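Local structure of methionine gamma-lyase (Trichomonas vaginalis, 1PFF) at residues A13-A18 / D163-V168; F123-L128 / M198-A203; A249-G254 / G301-L306; N264-S269 / L323-D328; E64-D69 / H79-T84. The protein is a pyridoxal-phosphate-dependent enzyme of the Cys/Met metabolism family, within the wider aminotransferase-like group, and forms a four-chain assembly. One frame throughout, in Å; residues are numbered along the deposited sequence.

How the contacts relate
Contact 1 opens near the N terminus, at strand 15-19, and closes at helix 162-177, on the large seven-stranded sheet. Contact 5 is nested inside that loop, at the opposite outer strand of the sheet. Contact 2 crosses contact 1: it opens at 123-128, within the loop, and closes beyond it on the long helix 183-216. Contacts 3 and 4 follow in series and cross each other; they tie the five-stranded C-terminal sheet to helices 255-263 and 316-328. Their centres lie about 17 Å apart, and they meet where Phe-250 and Val-252 pack on Leu-327. Contacts 1 and 4 are about 43 Å apart, centre to centre, across the chain.

Contact 1: A13-A18 / D163-V168; sequences AEACAA and DIIAKV. With EDO (1,2-ethanediol), chain M.
Ala-15, Cys-16 and Ala-17 receive the flank of Ile-165 where helix 162-177 lies against the outermost strand, 15-19, of the large mixed sheet, an alpha/beta layering of the aminotransferase-like fold. The segments 15-18 and 163-168 run nearly parallel, with axes 17° apart and 7.8 Å at closest approach. The helix follows directly on strand 156-160, the antiparallel neighbour of strand 15-19, so it returns along the sheet it has just left.

In the tight part Ile-165 and Val-168 press on alanine methyls and on the strand backbone. Ile-165 sets its CB 3.8 Å from Ala-15 CB, while its CG1 branch, beside the backbone N (chi1 -67°), comes to 3.6 Å from Ala-15 O. The CG2 branch, anti to the backbone N, lies farther along the strand against Cys-16 O and the methyl of Ala-17. One turn on, Val-168 adds its CG1, 4.1 Å from Ala-17 CB. Alanines at 15 and 17 let the helix settle close, and Cys-16 turns its own side chain to the far face of the strand, toward helix 2-11. Phe-33 of helix 22-33 packs on Ile-164 and Val-168.

At the N-terminal end of the helix segment the contact becomes loose and wet. Glu-14 does not touch the helix segment; its carboxylate also accepts from Ala-162 N, just before it. On the outer side, Lys-167 stretches out to a weak bond with 1,2-ethanediol. Across the wet end a single water makes the link, donating to Glu-14 OE1 at 3.1 Å and accepting from Asp-163 N at 3.0 Å.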
# COMPACT_ATOMS: atom_id res chain seq x y z
N ALA A 13 2.01 -11.52 26.85
CA ALA A 13 2.04 -10.19 27.45
C ALA A 13 0.63 -9.65 27.66
O ALA A 13 -0.31 -10.08 26.98
CB ALA A 13 2.81 -9.26 26.55
N GLU A 14 0.49 -8.70 28.58
CA GLU A 14 -0.77 -7.96 28.74
C GLU A 14 -1.01 -7.02 27.56
O GLU A 14 -2.14 -6.84 27.12
CB GLU A 14 -0.73 -7.13 30.03
CG GLU A 14 -0.66 -7.95 31.30
CD GLU A 14 -0.75 -7.12 32.57
OE1 GLU A 14 -1.14 -5.92 32.52
OE2 GLU A 14 -0.45 -7.69 33.63
N ALA A 15 0.06 -6.42 27.06
CA ALA A 15 -0.06 -5.40 26.02
C ALA A 15 1.19 -5.32 25.14
O ALA A 15 2.26 -5.81 25.50
CB ALA A 15 -0.37 -4.02 26.65
N CYS A 16 1.04 -4.67 23.99
CA CYS A 16 2.16 -4.48 23.09
C CYS A 16 2.05 -3.13 22.40
O CYS A 16 0.95 -2.62 22.18
CB CYS A 16 2.21 -5.63 22.09
SG CYS A 16 3.24 -5.35 20.64
N ALA A 17 3.21 -2.53 22.12
CA ALA A 17 3.31 -1.28 21.38
C ALA A 17 4.19 -1.53 20.16
O ALA A 17 5.33 -1.96 20.30
CB ALA A 17 3.92 -0.18 22.26
N ALA A 18 3.64 -1.28 18.98
CA ALA A 18 4.40 -1.36 17.74
C ALA A 18 5.14 -0.04 17.48
O ALA A 18 4.63 1.03 17.82
CB ALA A 18 3.47 -1.69 16.57
N ASP A 163 0.26 -1.24 32.09
CA ASP A 163 0.67 0.05 32.63
C ASP A 163 2.03 0.54 32.10
O ASP A 163 2.19 1.73 31.81
CB ASP A 163 0.54 0.10 34.16
CG ASP A 163 1.55 -0.77 34.90
OD1 ASP A 163 2.21 -1.65 34.30
OD2 ASP A 163 1.74 -0.62 36.13
N ILE A 164 2.98 -0.38 31.92
CA ILE A 164 4.25 -0.07 31.26
C ILE A 164 4.03 0.34 29.79
O ILE A 164 4.54 1.38 29.36
CB ILE A 164 5.25 -1.26 31.36
CG1 ILE A 164 5.75 -1.41 32.80
CG2 ILE A 164 6.45 -1.04 30.40
CD1 ILE A 164 6.51 -2.70 33.06
N ILE A 165 3.28 -0.46 29.04
CA ILE A 165 2.99 -0.15 27.63
C ILE A 165 2.25 1.18 27.45
O ILE A 165 2.48 1.88 26.47
CB ILE A 165 2.23 -1.30 26.93
CG1 ILE A 165 3.12 -2.55 26.81
CG2 ILE A 165 1.71 -0.84 25.55
CD1 ILE A 165 4.50 -2.28 26.18
N ALA A 166 1.37 1.51 28.39
CA ALA A 166 0.73 2.82 28.41
C ALA A 166 1.76 3.96 28.36
O ALA A 166 1.60 4.89 27.59
CB ALA A 166 -0.18 2.98 29.62
N LYS A 167 2.81 3.86 29.18
CA LYS A 167 3.88 4.86 29.22
C LYS A 167 4.79 4.81 28.00
O LYS A 167 5.22 5.85 27.48
CB LYS A 167 4.72 4.68 30.49
CG LYS A 167 4.00 5.10 31.77
CD LYS A 167 4.96 5.14 32.95
CE LYS A 167 4.28 5.71 34.19
NZ LYS A 167 4.94 5.24 35.44
N VAL A 168 5.09 3.60 27.53
CA VAL A 168 5.88 3.42 26.31
C VAL A 168 5.19 4.14 25.14
O VAL A 168 5.86 4.85 24.39
CB VAL A 168 6.11 1.91 25.98
CG1 VAL A 168 6.72 1.73 24.57
CG2 VAL A 168 6.99 1.25 27.04
C1 EDO M . 6.85 5.69 39.10
O1 EDO M . 6.12 6.74 38.48
C2 EDO M . 7.05 4.54 38.11
O2 EDO M . 7.76 5.00 36.97
O HOH W 1 -0.71 -3.25 34.11

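Contact 2: F123-L128 / M198-A203; sequences FASPIL and MRVKRA
Val-200 of the long helix 183-216 pushes both its methyls into the weakly bonded helical turn 125-128, which starts with an ST turn at Ser-125. In this aminotransferase-like fold the packing joins the loop after strand 116-120 to the helix running out of the large sheet domain. CG1, anti to the backbone N (chi1 163°), meets Leu-128 tip to tip: it lies 3.6 Å from Leu-128 CG and touches both CD methyls. The same CG1 lies 3.7 Å from Ile-127 CB, so one methyl meets two branched side chains, which lie on the same side of it. Both methyls also touch the hydroxyl of Ser-125, CG2 at 3.5 Å from OG.

That hydroxyl is placed by its own backbone. Ser-125 OG accepts from Ile-127 N at 3.1 Å, the bond of the ST turn, and gives a weak bond back to Ala-124 O. The turn thereby presents Ser-125, Ile-127 and Leu-128 to Val-200. Farther out, the neighbouring Arg-199 is fixed by the carbonyl oxygens of Tyr-146, Ile-147 and Gly-192, while Met-198 packs on Arg-202 of a second subunit. Helix 2-11 backs the turn, with Leu-10 against Pro-126 and Ile-127.

Beside Val-200, the extended Lys-201 crosses Ile-127 at about a right angle. Its NZ goes on to a salt bridge with Asp-197 OD2, while its CE rests 3.6 Å from Ile-127 CG2.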
# COMPACT_ATOMS: atom_id res chain seq x y z
N PHE A 123 16.09 -12.52 17.82
CA PHE A 123 16.63 -13.67 17.10
C PHE A 123 16.00 -15.01 17.47
O PHE A 123 15.81 -15.87 16.59
CB PHE A 123 18.15 -13.65 17.11
CG PHE A 123 18.73 -12.66 16.13
CD1 PHE A 123 18.75 -12.94 14.77
CD2 PHE A 123 19.17 -11.42 16.55
CE1 PHE A 123 19.26 -12.02 13.85
CE2 PHE A 123 19.68 -10.49 15.64
CZ PHE A 123 19.72 -10.80 14.29
N ALA A 124 15.62 -15.17 18.74
CA ALA A 124 14.83 -16.33 19.16
C ALA A 124 13.39 -16.26 18.62
O ALA A 124 12.86 -17.27 18.11
CB ALA A 124 14.82 -16.46 20.70
N SER A 125 12.77 -15.08 18.72
CA SER A 125 11.36 -14.84 18.33
C SER A 125 10.40 -15.43 19.38
O SER A 125 10.80 -16.30 20.16
CB SER A 125 11.06 -15.44 16.94
OG SER A 125 10.48 -16.72 17.07
N PRO A 126 9.14 -14.97 19.40
CA PRO A 126 8.14 -15.46 20.36
C PRO A 126 7.85 -16.95 20.16
O PRO A 126 7.34 -17.59 21.08
CB PRO A 126 6.89 -14.64 20.02
CG PRO A 126 7.42 -13.43 19.29
CD PRO A 126 8.57 -13.97 18.48
N ILE A 127 8.19 -17.49 18.99
CA ILE A 127 8.05 -18.93 18.71
C ILE A 127 8.98 -19.80 19.57
O ILE A 127 8.60 -20.90 19.97
CB ILE A 127 8.25 -19.23 17.18
CG1 ILE A 127 7.30 -18.40 16.31
CG2 ILE A 127 8.06 -20.74 16.87
CD1 ILE A 127 5.80 -18.50 16.69
N LEU A 128 10.18 -19.30 19.88
CA LEU A 128 11.19 -20.14 20.53
C LEU A 128 11.44 -19.83 22.00
O LEU A 128 11.75 -20.74 22.77
CB LEU A 128 12.50 -20.08 19.75
CG LEU A 128 12.44 -20.51 18.28
CD1 LEU A 128 13.86 -20.54 17.69
CD2 LEU A 128 11.72 -21.84 18.07
N MET A 198 5.89 -21.34 11.07
CA MET A 198 6.50 -22.10 9.98
C MET A 198 7.93 -21.64 9.66
O MET A 198 8.84 -22.46 9.58
CB MET A 198 5.59 -21.99 8.74
CG MET A 198 6.11 -22.63 7.47
SD MET A 198 5.17 -21.93 6.08
CE MET A 198 6.09 -20.47 5.73
N ARG A 199 8.11 -20.34 9.48
CA ARG A 199 9.40 -19.80 9.05
C ARG A 199 10.48 -19.93 10.14
O ARG A 199 11.64 -20.25 9.84
CB ARG A 199 9.24 -18.33 8.63
CG ARG A 199 8.69 -18.16 7.19
CD ARG A 199 8.46 -16.71 6.74
NE ARG A 199 7.45 -16.01 7.54
CZ ARG A 199 7.73 -15.20 8.57
NH1 ARG A 199 9.00 -15.00 8.92
NH2 ARG A 199 6.75 -14.61 9.23
N VAL A 200 10.10 -19.68 11.39
CA VAL A 200 11.05 -19.77 12.49
C VAL A 200 11.50 -21.21 12.73
O VAL A 200 12.70 -21.48 12.88
CB VAL A 200 10.49 -19.14 13.77
CG1 VAL A 200 11.28 -19.59 15.02
CG2 VAL A 200 10.54 -17.63 13.66
N LYS A 201 10.54 -22.13 12.71
CA LYS A 201 10.84 -23.53 12.99
C LYS A 201 11.61 -24.22 11.87
O LYS A 201 12.58 -24.94 12.13
CB LYS A 201 9.55 -24.29 13.35
CG LYS A 201 8.92 -23.77 14.65
CD LYS A 201 7.75 -24.63 15.13
CE LYS A 201 7.41 -24.30 16.58
NZ LYS A 201 6.01 -24.63 16.91
N ARG A 202 11.20 -24.00 10.62
CA ARG A 202 11.98 -24.56 9.50
C ARG A 202 13.40 -24.00 9.44
O ARG A 202 14.35 -24.76 9.21
CB ARG A 202 11.27 -24.36 8.15
CG ARG A 202 12.00 -25.09 6.97
CD ARG A 202 11.74 -26.60 6.89
NE ARG A 202 10.67 -26.91 5.93
CZ ARG A 202 9.73 -27.84 6.09
NH1 ARG A 202 9.70 -28.60 7.18
NH2 ARG A 202 8.81 -28.02 5.15
N ALA A 203 13.56 -22.69 9.64
CA ALA A 203 14.91 -22.11 9.67
C ALA A 203 15.77 -22.71 10.79
O ALA A 203 16.94 -23.03 10.57
CB ALA A 203 14.86 -20.60 9.78

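Contact 3: A249-G254 / G301-L306; sequences AFDVDG and GLTDNL
Asp-251 and Leu-306 face each other as a non-hydrogen-bonded antiparallel pair, CA atoms 4.8 Å apart, where strands 247-251 and 306-310 of the C-terminal five-stranded sheet come together. Next to this pair Val-252 N bonds to Asn-305 O at 3.2 Å, fairly straight at 163°, the donor tilted from the carbonyl plane. The same carbonyl oxygen also receives the CA-H of Asp-251, so it holds the departing strand by two contacts.

Asn-305 lies within a type I turn from Thr-303 to Leu-306. Thr-303 OG1 accepts from Asn-305 N at 3.1 Å, an ST turn nested in the first. Asp-251, with CG beside its backbone N, swings its carboxylate toward the turn: OD1 lies 3.6 Å from Asn-305 CB, and the carboxylate and amide planes stand 68° apart. A water completes this side, donating to Asp-251 OD1 at 2.8 Å and linking to Thr-303 OG1. OD2 turns to Tyr-224 OH.

On the buried side Leu-306 sends CD1, with CG anti to its backbone N (chi1 -164°), to Ala-249 CB at 3.8 Å and also against Asp-251 OD1. The junction thus grades from a hydrocarbon interior to a hydrated carboxylate.

Tyr-224 of strand 223-224 flanks the pair, and Phe-250 continues the pairing through backbone bonds with Ile-307. Past Asp-253, the centre of an inverse gamma turn, Gly-254 stands at the N-cap of helix 255-263, whose Ala-258 packs on Val-252; in the other segment, Gly-301 is the C-prime residue of the Schellman motif that ends helix 294-299.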
# COMPACT_ATOMS: atom_id res chain seq x y z
N ALA A 249 27.26 -18.49 13.74
CA ALA A 249 28.51 -17.86 13.37
C ALA A 249 29.59 -18.92 13.38
O ALA A 249 29.45 -19.97 14.01
CB ALA A 249 28.85 -16.69 14.29
N PHE A 250 30.66 -18.68 12.63
CA PHE A 250 31.78 -19.60 12.63
C PHE A 250 33.06 -18.90 12.22
O PHE A 250 33.04 -17.91 11.47
CB PHE A 250 31.52 -20.87 11.78
CG PHE A 250 31.28 -20.61 10.32
CD1 PHE A 250 30.01 -20.29 9.85
CD2 PHE A 250 32.32 -20.75 9.40
CE1 PHE A 250 29.79 -20.06 8.48
CE2 PHE A 250 32.11 -20.52 8.03
CZ PHE A 250 30.84 -20.18 7.58
N ASP A 251 34.17 -19.41 12.76
CA ASP A 251 35.49 -18.96 12.38
C ASP A 251 36.02 -19.79 11.22
O ASP A 251 35.91 -21.02 11.19
CB ASP A 251 36.47 -19.05 13.55
CG ASP A 251 36.18 -18.04 14.63
OD1 ASP A 251 35.56 -16.99 14.32
OD2 ASP A 251 36.53 -18.22 15.81
N VAL A 252 36.58 -19.08 10.24
CA VAL A 252 37.51 -19.70 9.32
C VAL A 252 38.90 -19.12 9.63
O VAL A 252 39.07 -18.27 10.52
CB VAL A 252 37.15 -19.50 7.83
CG1 VAL A 252 35.85 -20.24 7.47
CG2 VAL A 252 37.07 -18.01 7.46
N ASP A 253 40.21 -19.77 8.89
CA ASP A 253 41.56 -19.34 9.18
C ASP A 253 41.87 -18.01 8.50
O ASP A 253 42.56 -17.98 7.48
CB ASP A 253 42.53 -20.43 8.74
CG ASP A 253 43.90 -20.27 9.33
OD1 ASP A 253 44.10 -19.37 10.18
OD2 ASP A 253 44.84 -21.00 9.00
N GLY A 254 41.37 -16.91 9.07
CA GLY A 254 41.74 -15.58 8.60
C GLY A 254 40.78 -14.87 7.66
O GLY A 254 39.94 -15.50 7.01
N GLY A 301 34.68 -8.49 20.97
CA GLY A 301 34.38 -9.87 20.61
C GLY A 301 34.15 -10.14 19.13
O GLY A 301 33.63 -11.20 18.77
N LEU A 302 34.53 -9.19 18.28
CA LEU A 302 34.43 -9.38 16.83
C LEU A 302 35.81 -9.47 16.20
O LEU A 302 36.55 -8.49 16.18
CB LEU A 302 33.62 -8.24 16.19
CG LEU A 302 33.44 -8.33 14.67
CD1 LEU A 302 32.71 -9.61 14.29
CD2 LEU A 302 32.72 -7.10 14.12
N THR A 303 36.17 -10.65 15.69
CA THR A 303 37.47 -10.84 15.04
C THR A 303 37.32 -10.87 13.53
O THR A 303 36.20 -10.96 13.01
CB THR A 303 38.17 -12.16 15.48
OG1 THR A 303 37.53 -13.27 14.83
CG2 THR A 303 37.99 -12.42 16.97
N ASP A 304 38.46 -10.83 12.85
CA ASP A 304 38.52 -10.91 11.40
C ASP A 304 38.32 -12.33 10.88
O ASP A 304 38.29 -12.54 9.67
CB ASP A 304 39.87 -10.37 10.89
CG ASP A 304 39.98 -8.85 10.95
OD1 ASP A 304 39.06 -8.17 11.47
OD2 ASP A 304 40.97 -8.25 10.51
N ASN A 305 38.20 -13.30 11.80
CA ASN A 305 37.93 -14.69 11.43
C ASN A 305 36.44 -14.96 11.20
O ASN A 305 36.08 -15.95 10.55
CB ASN A 305 38.42 -15.65 12.53
CG ASN A 305 39.92 -15.58 12.78
OD1 ASN A 305 40.37 -15.72 13.93
ND2 ASN A 305 40.71 -15.40 11.72
N LEU A 306 35.58 -14.10 11.76
CA LEU A 306 34.16 -14.42 11.94
C LEU A 306 33.25 -14.22 10.73
O LEU A 306 33.23 -13.15 10.12
CB LEU A 306 33.58 -13.65 13.13
CG LEU A 306 32.24 -14.19 13.64
CD1 LEU A 306 32.44 -15.45 14.49
CD2 LEU A 306 31.49 -13.12 14.42
O HOH W 2 35.63 -15.01 16.36

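Contact 4: N264-S269 / L323-D328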
# COMPACT_ATOMS: atom_id res chain seq x y z
N ASN A 264 32.20 -17.37 -3.01
CA ASN A 264 31.68 -18.62 -3.58
C ASN A 264 30.34 -19.10 -3.02
O ASN A 264 29.95 -20.25 -3.25
CB ASN A 264 32.74 -19.71 -3.48
CG ASN A 264 33.78 -19.57 -4.55
OD1 ASN A 264 33.60 -20.04 -5.68
ND2 ASN A 264 34.88 -18.90 -4.23
N CYS A 265 29.65 -18.23 -2.30
CA CYS A 265 28.28 -18.50 -1.89
C CYS A 265 27.32 -18.03 -2.97
O CYS A 265 27.41 -16.90 -3.46
CB CYS A 265 27.97 -17.84 -0.55
SG CYS A 265 28.96 -18.50 0.81
N HIS A 266 26.40 -18.91 -3.36
CA HIS A 266 25.48 -18.64 -4.45
C HIS A 266 24.04 -18.62 -3.92
O HIS A 266 23.38 -17.57 -3.96
CB HIS A 266 25.68 -19.67 -5.58
CG HIS A 266 27.10 -19.77 -6.05
ND1 HIS A 266 27.58 -19.10 -7.15
CD2 HIS A 266 28.16 -20.48 -5.56
CE1 HIS A 266 28.86 -19.38 -7.33
NE2 HIS A 266 29.23 -20.21 -6.37
N VAL A 267 23.58 -19.76 -3.40
CA VAL A 267 22.23 -19.90 -2.84
C VAL A 267 22.11 -19.07 -1.56
O VAL A 267 21.09 -18.39 -1.33
CB VAL A 267 21.90 -21.39 -2.56
CG1 VAL A 267 20.62 -21.54 -1.75
CG2 VAL A 267 21.81 -22.15 -3.86
N VAL A 268 23.14 -19.12 -0.73
CA VAL A 268 23.29 -18.22 0.40
C VAL A 268 23.85 -16.88 -0.13
O VAL A 268 24.94 -16.85 -0.70
CB VAL A 268 24.22 -18.84 1.46
CG1 VAL A 268 24.32 -17.95 2.68
CG2 VAL A 268 23.73 -20.23 1.86
N SER A 269 23.11 -15.80 0.03
CA SER A 269 23.51 -14.50 -0.53
C SER A 269 24.22 -13.60 0.48
O SER A 269 23.94 -13.65 1.67
CB SER A 269 22.31 -13.77 -1.13
OG SER A 269 21.49 -14.65 -1.86
N LEU A 323 27.54 -24.21 0.70
CA LEU A 323 28.60 -23.92 1.65
C LEU A 323 29.78 -24.89 1.50
O LEU A 323 30.93 -24.48 1.60
CB LEU A 323 28.07 -23.95 3.08
CG LEU A 323 27.08 -22.84 3.46
CD1 LEU A 323 26.42 -23.16 4.78
CD2 LEU A 323 27.76 -21.46 3.52
N LYS A 324 29.47 -26.16 1.24
CA LYS A 324 30.49 -27.19 1.08
C LYS A 324 31.43 -26.86 -0.08
O LYS A 324 32.64 -26.96 0.06
CB LYS A 324 29.84 -28.56 0.87
CG LYS A 324 30.81 -29.73 0.98
CD LYS A 324 30.25 -30.98 0.33
CE LYS A 324 31.06 -32.22 0.71
NZ LYS A 324 32.17 -31.93 1.68
N GLN A 325 30.85 -26.47 -1.22
CA GLN A 325 31.62 -26.06 -2.39
C GLN A 325 32.53 -24.87 -2.09
O GLN A 325 33.71 -24.86 -2.47
CB GLN A 325 30.66 -25.76 -3.55
CG GLN A 325 31.35 -25.29 -4.84
CD GLN A 325 31.63 -23.79 -4.85
OE1 GLN A 325 30.84 -22.99 -4.33
NE2 GLN A 325 32.75 -23.40 -5.43
N ALA A 326 31.99 -23.87 -1.39
CA ALA A 326 32.73 -22.67 -1.02
C ALA A 326 33.87 -22.96 -0.04
O ALA A 326 35.01 -22.52 -0.24
CB ALA A 326 31.78 -21.62 -0.44
N LEU A 327 33.55 -23.70 1.02
CA LEU A 327 34.51 -24.03 2.06
C LEU A 327 35.62 -24.96 1.58
O LEU A 327 36.77 -24.80 1.99
CB LEU A 327 33.80 -24.62 3.28
CG LEU A 327 32.90 -23.62 4.02
CD1 LEU A 327 31.82 -24.35 4.79
CD2 LEU A 327 33.71 -22.68 4.93
N ASP A 328 35.29 -25.91 0.70
CA ASP A 328 36.30 -26.83 0.14
C ASP A 328 37.43 -26.10 -0.59
O ASP A 328 38.54 -26.60 -0.65
CB ASP A 328 35.66 -27.85 -0.82
CG ASP A 328 34.93 -28.98 -0.10
OD1 ASP A 328 35.06 -29.12 1.13
OD2 ASP A 328 34.19 -29.78 -0.71
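Beside the packing of Asn-264 and Cys-265 on Leu-323 and Ala-326, one carboxylate oxygen is gripped twice: Asp-322 OD2, just before the helical segment 323-328, accepts from both His-266 N and Val-268 N. This joins the loop after helix 255-263 to helix 316-328 in the outer part of the C-terminal domain.

Next to that grip the loop lies on the helix. The methyl of Ala-326, the residue nearest in backbone register, touches both the carbonyl oxygen and the CB of Asn-264: Ala-326 CB is 3.6 Å from Asn-264 O and 3.7 Å from Asn-264 CB. So small a side chain lets the two backbones come close, the CA atoms of Asn-264 and Ala-326 being 4.9 Å apart. The Asn-264 amide lies beside Gln-325, and its ND2 bonds to Lys-260 O.

Gln-325 starts with CG anti to its backbone N (chi1 179°) and then bends, which folds its amide back over the loop. The side chains of Gln-325 and Asn-264 cross at about a right angle, their amide planes 58° apart, and the end of Gln-325 also lies at the edge of the His-266 imidazole, near the ring plane. On the inner side Cys-265 SG makes looser apolar contact, 4.2 Å from Leu-323 CD2 and 4.4 Å from Ala-326 CB.

Leu-323 reaches beyond the loop to Val-210 and Phe-213 of helix 183-216 and to Ile-281 of strand 280-282. Ser-269, where the loop becomes strand 269-270, pairs its backbone with Ser-279 and Ile-281, so the junction lies between the long helix and the edge of the sheet.

Contact 5: E64-D69 / H79-T84; sequences EVDFID and HLKPNT. With EDO (1,2-ethanediol), chain O; EDO (1,2-ethanediol), chain C.
Ile-68 and His-79 slide past each other in opposite directions, so that the CG2 methyl lies over the imidazole: 3.5 Å from the ring centroid and 6° off its normal, a CH-pi contact. The CG1 branch of Ile-68 lies between its backbone N and carbonyl carbon (chi1 73°), which brings CD1 near the ring's CD2. Asp-66 comes obliquely to the same ring, carboxylate and ring planes 57° apart.

At the other end Glu-64 extends across Lys-81 and Asn-83, each at about a right angle. Lys-81 NZ meets Glu-64 OE1 at 2.9 Å from above the carboxylate plane, a salt bridge, while Asn-83 ND2 gives the same oxygen a weak bond of 3.2 Å with its amide turned nearly perpendicular. Asn-83 ND2 also serves Gly-37 O.

These groups span the beta-alpha-beta connection from the outer strand 64-68 to strand 84-90, with strand 39-43 between. Asp-66 OD2 accepts from His-39 NE2 and from two waters; one also donates to His-79 O, the other accepts from Lys-81 NZ at 2.8 Å. Lys-81 thus balances two acids, directly and through water, which would probably keep both carboxylates ionised.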
# COMPACT_ATOMS: atom_id res chain seq x y z
N GLU A 64 24.37 6.71 34.06
CA GLU A 64 25.56 5.87 34.23
C GLU A 64 25.26 4.52 33.60
O GLU A 64 24.16 3.99 33.78
CB GLU A 64 25.91 5.73 35.71
CG GLU A 64 25.84 7.05 36.47
CD GLU A 64 26.10 6.93 37.96
OE1 GLU A 64 25.89 5.84 38.54
OE2 GLU A 64 26.49 7.95 38.55
N VAL A 65 26.22 3.99 32.85
CA VAL A 65 26.03 2.71 32.16
C VAL A 65 27.23 1.82 32.44
O VAL A 65 28.38 2.24 32.30
CB VAL A 65 25.88 2.92 30.62
CG1 VAL A 65 25.72 1.57 29.89
CG2 VAL A 65 24.72 3.84 30.31
N ASP A 66 26.97 0.59 32.86
CA ASP A 66 28.02 -0.42 32.90
C ASP A 66 27.75 -1.44 31.80
O ASP A 66 26.63 -1.92 31.67
CB ASP A 66 28.01 -1.12 34.25
CG ASP A 66 28.67 -0.30 35.33
OD1 ASP A 66 29.86 0.04 35.19
OD2 ASP A 66 28.08 0.06 36.36
N PHE A 67 28.77 -1.77 31.00
CA PHE A 67 28.69 -2.92 30.09
C PHE A 67 29.40 -4.11 30.73
O PHE A 67 30.59 -4.02 31.06
CB PHE A 67 29.32 -2.63 28.73
CG PHE A 67 28.65 -1.54 27.96
CD1 PHE A 67 29.16 -0.24 27.98
CD2 PHE A 67 27.49 -1.79 27.23
CE1 PHE A 67 28.54 0.79 27.27
CE2 PHE A 67 26.86 -0.76 26.50
CZ PHE A 67 27.39 0.53 26.53
N ILE A 68 28.68 -5.20 30.93
CA ILE A 68 29.24 -6.36 31.63
C ILE A 68 28.95 -7.66 30.89
O ILE A 68 28.02 -7.74 30.08
CB ILE A 68 28.68 -6.44 33.08
CG1 ILE A 68 27.20 -6.89 33.06
CG2 ILE A 68 28.83 -5.08 33.81
CD1 ILE A 68 26.67 -7.34 34.41
N ASP A 69 29.74 -8.69 31.16
CA ASP A 69 29.47 -10.00 30.58
C ASP A 69 28.42 -10.71 31.42
O ASP A 69 28.70 -11.22 32.50
CB ASP A 69 30.76 -10.82 30.49
CG ASP A 69 30.56 -12.18 29.84
OD1 ASP A 69 29.41 -12.58 29.56
OD2 ASP A 69 31.53 -12.93 29.60
N HIS A 79 26.75 -5.78 40.05
CA HIS A 79 26.82 -4.43 39.51
C HIS A 79 25.65 -3.52 39.90
O HIS A 79 25.55 -2.40 39.41
CB HIS A 79 26.99 -4.46 37.99
CG HIS A 79 28.37 -4.84 37.56
ND1 HIS A 79 29.35 -3.90 37.31
CD2 HIS A 79 28.94 -6.05 37.36
CE1 HIS A 79 30.47 -4.52 36.97
NE2 HIS A 79 30.25 -5.82 36.99
N LEU A 80 24.78 -4.01 40.78
CA LEU A 80 23.61 -3.25 41.23
C LEU A 80 24.05 -2.07 42.08
O LEU A 80 24.95 -2.21 42.92
CB LEU A 80 22.65 -4.15 42.01
CG LEU A 80 21.94 -5.28 41.25
CD1 LEU A 80 21.16 -6.17 42.20
CD2 LEU A 80 21.02 -4.76 40.11
N LYS A 81 23.44 -0.92 41.84
CA LYS A 81 23.70 0.32 42.58
C LYS A 81 22.38 0.87 43.08
O LYS A 81 21.33 0.46 42.60
CB LYS A 81 24.39 1.34 41.67
CG LYS A 81 25.79 0.94 41.22
CD LYS A 81 26.66 2.16 40.95
CE LYS A 81 26.67 2.52 39.48
NZ LYS A 81 27.63 3.63 39.19
N PRO A 82 22.39 1.80 44.05
CA PRO A 82 21.14 2.39 44.55
C PRO A 82 20.29 2.99 43.44
O PRO A 82 19.06 2.99 43.54
CB PRO A 82 21.64 3.49 45.50
CG PRO A 82 22.98 2.97 45.98
CD PRO A 82 23.57 2.35 44.74
N ASN A 83 20.94 3.48 42.39
CA ASN A 83 20.25 4.13 41.29
C ASN A 83 20.01 3.25 40.04
O ASN A 83 19.63 3.77 38.99
CB ASN A 83 20.96 5.44 40.93
CG ASN A 83 22.40 5.23 40.47
OD1 ASN A 83 23.09 4.32 40.92
ND2 ASN A 83 22.85 6.10 39.57
N THR A 84 20.24 1.95 40.16
CA THR A 84 20.00 1.05 39.02
C THR A 84 18.51 0.98 38.69
O THR A 84 17.67 0.77 39.57
CB THR A 84 20.56 -0.37 39.30
OG1 THR A 84 21.97 -0.28 39.53
CG2 THR A 84 20.45 -1.25 38.04
C1 EDO O . 30.51 5.27 34.12
O1 EDO O . 30.12 4.03 34.71
C2 EDO O . 29.28 6.09 33.73
O2 EDO O . 28.75 5.62 32.50
C1 EDO C . 23.61 10.64 41.56
O1 EDO C . 22.90 9.60 40.89
C2 EDO C . 25.12 10.39 41.47
O2 EDO C . 25.39 9.00 41.40
O HOH W 3 27.92 -1.13 38.85
O HOH W 4 28.79 2.78 36.82